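Local structure of CBS domain-containing protein CBSX2, chloroplastic (Arabidopsis thaliana, 3SL7) at residues T81-T84 / F85-Q89; V110-D113 / S114-L117. The protein probably regulates the chloroplast thioredoxin system and thereby modulates plant development, this chain being its region of paired CBS domains. All coordinates share one frame; numbering follows the deposited sequence.

How the interactions relate
Interactions 1 and 2 are both local contacts at the start of a helix, the first leading into helix 85-93 and the second out of strand 111-112 toward helix 117-124. In each, a threonine hydroxyl accepts a backbone N-H, but in interaction 1 the threonine is the N-cap, whereas in interaction 2 it braces a beta turn. Within one chain they lie on opposite sides of the chain's centre, with centres 38 Å apart and nearest atoms about 25 Å apart. The dimer brings such regions together: L117 of interaction 2 packs on F85 of the second subunit, the equivalent of the residue that opens the helix in interaction 1.

Interaction 1 of 2, residues T81-T84 / F85-Q89; sequences TWKT and FNELQ
T84 is the N-cap of helix 85-93: its OG1 accepts the backbone N of E87 at 3.1 Å in a nearly straight bond. With OG1 between the backbone N and the carbonyl carbon (chi1 69°), the hydroxyl oxygen is set to meet the N-H of E87. T84 O accepts L88 N at 3.0 Å, an i to i+4 bond that carries the helical pattern back to the cap. E87 reaches in the other direction. Its chain, extended beyond CG, brings OE1 to K83 N at 2.8 Å, the N-H meeting the carboxylate on its anti side and 30° out of its plane. K83 NZ stands 4.5 Å from E87 OE2, beyond a salt bridge but near enough that attraction is likely.

The apolar part is a CH-pi contact. L88 CD1 sits 3.6 Å from the centroid of the five-membered ring of W82, only 7° off its normal, while L88 CD2 approaches the six-membered ring, 4.0 Å from W82 CZ2. Replacing W82 by an alanine takes away the indole face, which would probably cost L88 CD1 its CH-pi contact and leave a gap between the loop and the first turn.

W82, F85 and L88 all pack on V150 in helix 147-159 of the second subunit, which places this helix start at the dimer interface.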
# COMPACT_ATOMS: atom_id res chain seq x y z
N THR A 81 -14.61 -8.17 1.42
CA THR A 81 -13.28 -8.78 1.46
C THR A 81 -13.30 -10.23 0.96
O THR A 81 -13.77 -11.12 1.67
CB THR A 81 -12.67 -8.73 2.89
OG1 THR A 81 -11.38 -9.37 2.90
CG2 THR A 81 -13.60 -9.40 3.90
N TRP A 82 -12.82 -10.45 -0.26
CA TRP A 82 -12.68 -11.81 -0.79
C TRP A 82 -11.69 -12.61 0.04
O TRP A 82 -10.67 -12.08 0.50
CB TRP A 82 -12.25 -11.78 -2.26
CG TRP A 82 -10.96 -11.05 -2.52
CD1 TRP A 82 -10.82 -9.71 -2.71
CD2 TRP A 82 -9.64 -11.61 -2.62
NE1 TRP A 82 -9.50 -9.39 -2.93
CE2 TRP A 82 -8.75 -10.54 -2.87
CE3 TRP A 82 -9.13 -12.91 -2.52
CZ2 TRP A 82 -7.38 -10.73 -3.03
CZ3 TRP A 82 -7.76 -13.09 -2.67
CH2 TRP A 82 -6.90 -12.01 -2.92
N LYS A 83 -11.98 -13.90 0.22
CA LYS A 83 -11.15 -14.74 1.08
C LYS A 83 -10.55 -15.93 0.32
O LYS A 83 -9.66 -16.62 0.84
CB LYS A 83 -11.94 -15.22 2.30
CG LYS A 83 -12.30 -14.09 3.27
CD LYS A 83 -13.81 -13.98 3.47
CE LYS A 83 -14.37 -15.24 4.11
NZ LYS A 83 -15.84 -15.14 4.34
N THR A 84 -11.03 -16.17 -0.89
CA THR A 84 -10.46 -17.19 -1.75
C THR A 84 -10.39 -16.67 -3.17
O THR A 84 -11.11 -15.74 -3.52
CB THR A 84 -11.34 -18.44 -1.78
OG1 THR A 84 -12.56 -18.14 -2.47
CG2 THR A 84 -11.65 -18.90 -0.37
N PHE A 85 -9.56 -17.29 -3.99
CA PHE A 85 -9.47 -16.90 -5.39
C PHE A 85 -10.80 -17.06 -6.12
O PHE A 85 -11.17 -16.24 -6.97
CB PHE A 85 -8.36 -17.66 -6.11
CG PHE A 85 -8.00 -17.08 -7.44
CD1 PHE A 85 -7.27 -15.90 -7.51
CD2 PHE A 85 -8.39 -17.70 -8.61
CE1 PHE A 85 -6.94 -15.35 -8.73
CE2 PHE A 85 -8.07 -17.15 -9.84
CZ PHE A 85 -7.34 -15.97 -9.90
N ASN A 86 -11.52 -18.13 -5.81
CA ASN A 86 -12.82 -18.33 -6.43
C ASN A 86 -13.80 -17.20 -6.12
O ASN A 86 -14.51 -16.73 -7.01
CB ASN A 86 -13.40 -19.69 -6.03
CG ASN A 86 -14.58 -20.08 -6.89
OD1 ASN A 86 -14.42 -20.55 -8.01
ND2 ASN A 86 -15.78 -19.87 -6.37
N GLU A 87 -13.83 -16.75 -4.87
CA GLU A 87 -14.69 -15.63 -4.48
C GLU A 87 -14.27 -14.36 -5.21
O GLU A 87 -15.10 -13.58 -5.66
CB GLU A 87 -14.62 -15.38 -2.98
CG GLU A 87 -15.16 -16.51 -2.12
CD GLU A 87 -15.05 -16.19 -0.64
OE1 GLU A 87 -14.42 -15.17 -0.32
OE2 GLU A 87 -15.60 -16.95 0.18
N LEU A 88 -12.96 -14.18 -5.34
CA LEU A 88 -12.41 -13.04 -6.05
C LEU A 88 -12.84 -13.04 -7.51
O LEU A 88 -13.27 -12.01 -8.04
CB LEU A 88 -10.89 -13.04 -5.95
CG LEU A 88 -10.20 -11.93 -6.75
CD1 LEU A 88 -10.67 -10.56 -6.26
CD2 LEU A 88 -8.69 -12.06 -6.62
N GLN A 89 -12.73 -14.19 -8.16
CA GLN A 89 -13.16 -14.30 -9.55
C GLN A 89 -14.64 -14.01 -9.70
O GLN A 89 -15.07 -13.40 -10.69
CB GLN A 89 -12.84 -15.68 -10.13
CG GLN A 89 -11.35 -15.96 -10.28
CD GLN A 89 -11.10 -17.19 -11.14
OE1 GLN A 89 -11.23 -18.32 -10.68
NE2 GLN A 89 -10.76 -16.97 -12.40

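Interaction 2 of 2, residues V110-D113 / S114-L117; sequences VVRD and STNL
Two hydrogen bonds join R112 and T115, and both use atoms of T115. The first closes a type I beta turn from R112 to T115: T115 N donates to R112 O at 3.1 Å. The donor stands well above the carbonyl plane, 67° out of it. The second runs the other way, from R112 N to T115 OG1 at 2.9 Å, and is close to straight at 161°. With chi1 at -62°, T115 OG1 lies anti to its own carbonyl carbon and turns back toward the strand. The turn is therefore gripped by a side chain as well as by its backbone.

The apolar contact lies beside the same threonine. T115 CG2 comes within 4.0 Å of V111 CG1, the two side chains crossing at about a right angle. Separately, the hydroxyl brushes the valine where it reaches for R112 N, T115 OG1 being 3.5 Å from V111 CB. Both residues also pack on V6 of helix 6-9, so this small patch continues into the N-terminal part of the chain.

At the corner of the turn, S114 OG touches R112 CB at 3.7 Å, a van der Waals contact. D113 OD1 is 2.8 Å from S114 N, but at an angle too poor for a hydrogen bond.

Backbone bonds tie V111 to P133 and V135 of the parallel strand 131-135, and N116 OD1 caps helix 117-124 by accepting D119 N. Strand 111-112, helix 117-124 and strand 131-135 thus form a beta-alpha-beta crossover, the opening unit of the beta-alpha-beta-beta-alpha CBS fold, and this turn, followed by the N116 cap, makes the connection from the short, weakly bonded strand to the helix.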
# COMPACT_ATOMS: atom_id res chain seq x y z
N VAL A 110 -10.96 16.69 3.03
CA VAL A 110 -9.75 17.18 2.38
C VAL A 110 -9.01 18.21 3.23
O VAL A 110 -9.56 18.78 4.18
CB VAL A 110 -10.03 17.81 1.00
CG1 VAL A 110 -10.84 16.85 0.11
CG2 VAL A 110 -10.74 19.15 1.16
N VAL A 111 -7.76 18.46 2.87
CA VAL A 111 -6.99 19.51 3.52
C VAL A 111 -6.45 20.43 2.44
O VAL A 111 -6.63 20.18 1.25
CB VAL A 111 -5.82 18.94 4.33
CG1 VAL A 111 -6.35 18.13 5.51
CG2 VAL A 111 -4.93 18.08 3.45
N ARG A 112 -5.82 21.52 2.87
CA ARG A 112 -5.17 22.45 1.96
C ARG A 112 -3.65 22.29 2.15
O ARG A 112 -3.22 21.70 3.13
CB ARG A 112 -5.62 23.86 2.33
CG ARG A 112 -7.14 23.94 2.40
CD ARG A 112 -7.68 23.84 1.00
NE ARG A 112 -7.29 25.06 0.34
CZ ARG A 112 -8.09 26.10 0.21
NH1 ARG A 112 -9.35 26.02 0.63
NH2 ARG A 112 -7.64 27.19 -0.38
N ASP A 113 -2.83 22.82 1.24
CA ASP A 113 -1.39 22.71 1.47
C ASP A 113 -0.94 23.49 2.70
O ASP A 113 0.10 23.20 3.29
CB ASP A 113 -0.57 23.10 0.23
CG ASP A 113 -0.85 24.50 -0.26
OD1 ASP A 113 -1.36 25.35 0.51
OD2 ASP A 113 -0.55 24.75 -1.44
N SER A 114 -1.74 24.48 3.10
CA SER A 114 -1.44 25.33 4.24
C SER A 114 -1.88 24.70 5.55
O SER A 114 -1.57 25.21 6.62
CB SER A 114 -2.13 26.69 4.09
OG SER A 114 -3.51 26.49 3.85
N THR A 115 -2.61 23.60 5.47
CA THR A 115 -3.10 22.94 6.67
C THR A 115 -1.93 22.51 7.55
O THR A 115 -0.95 21.97 7.06
CB THR A 115 -3.97 21.71 6.32
OG1 THR A 115 -5.11 22.15 5.59
CG2 THR A 115 -4.43 20.99 7.57
N ASN A 116 -2.06 22.78 8.84
CA ASN A 116 -1.05 22.39 9.82
C ASN A 116 -0.85 20.88 9.78
O ASN A 116 -1.81 20.11 9.77
CB ASN A 116 -1.48 22.85 11.21
CG ASN A 116 -0.63 22.25 12.32
OD1 ASN A 116 -0.98 21.23 12.91
ND2 ASN A 116 0.50 22.89 12.60
N LEU A 117 0.41 20.45 9.74
CA LEU A 117 0.72 19.03 9.56
C LEU A 117 0.16 18.17 10.68
O LEU A 117 -0.38 17.09 10.42
CB LEU A 117 2.23 18.81 9.44
CG LEU A 117 2.65 17.37 9.14
CD1 LEU A 117 2.14 16.95 7.78
CD2 LEU A 117 4.16 17.23 9.21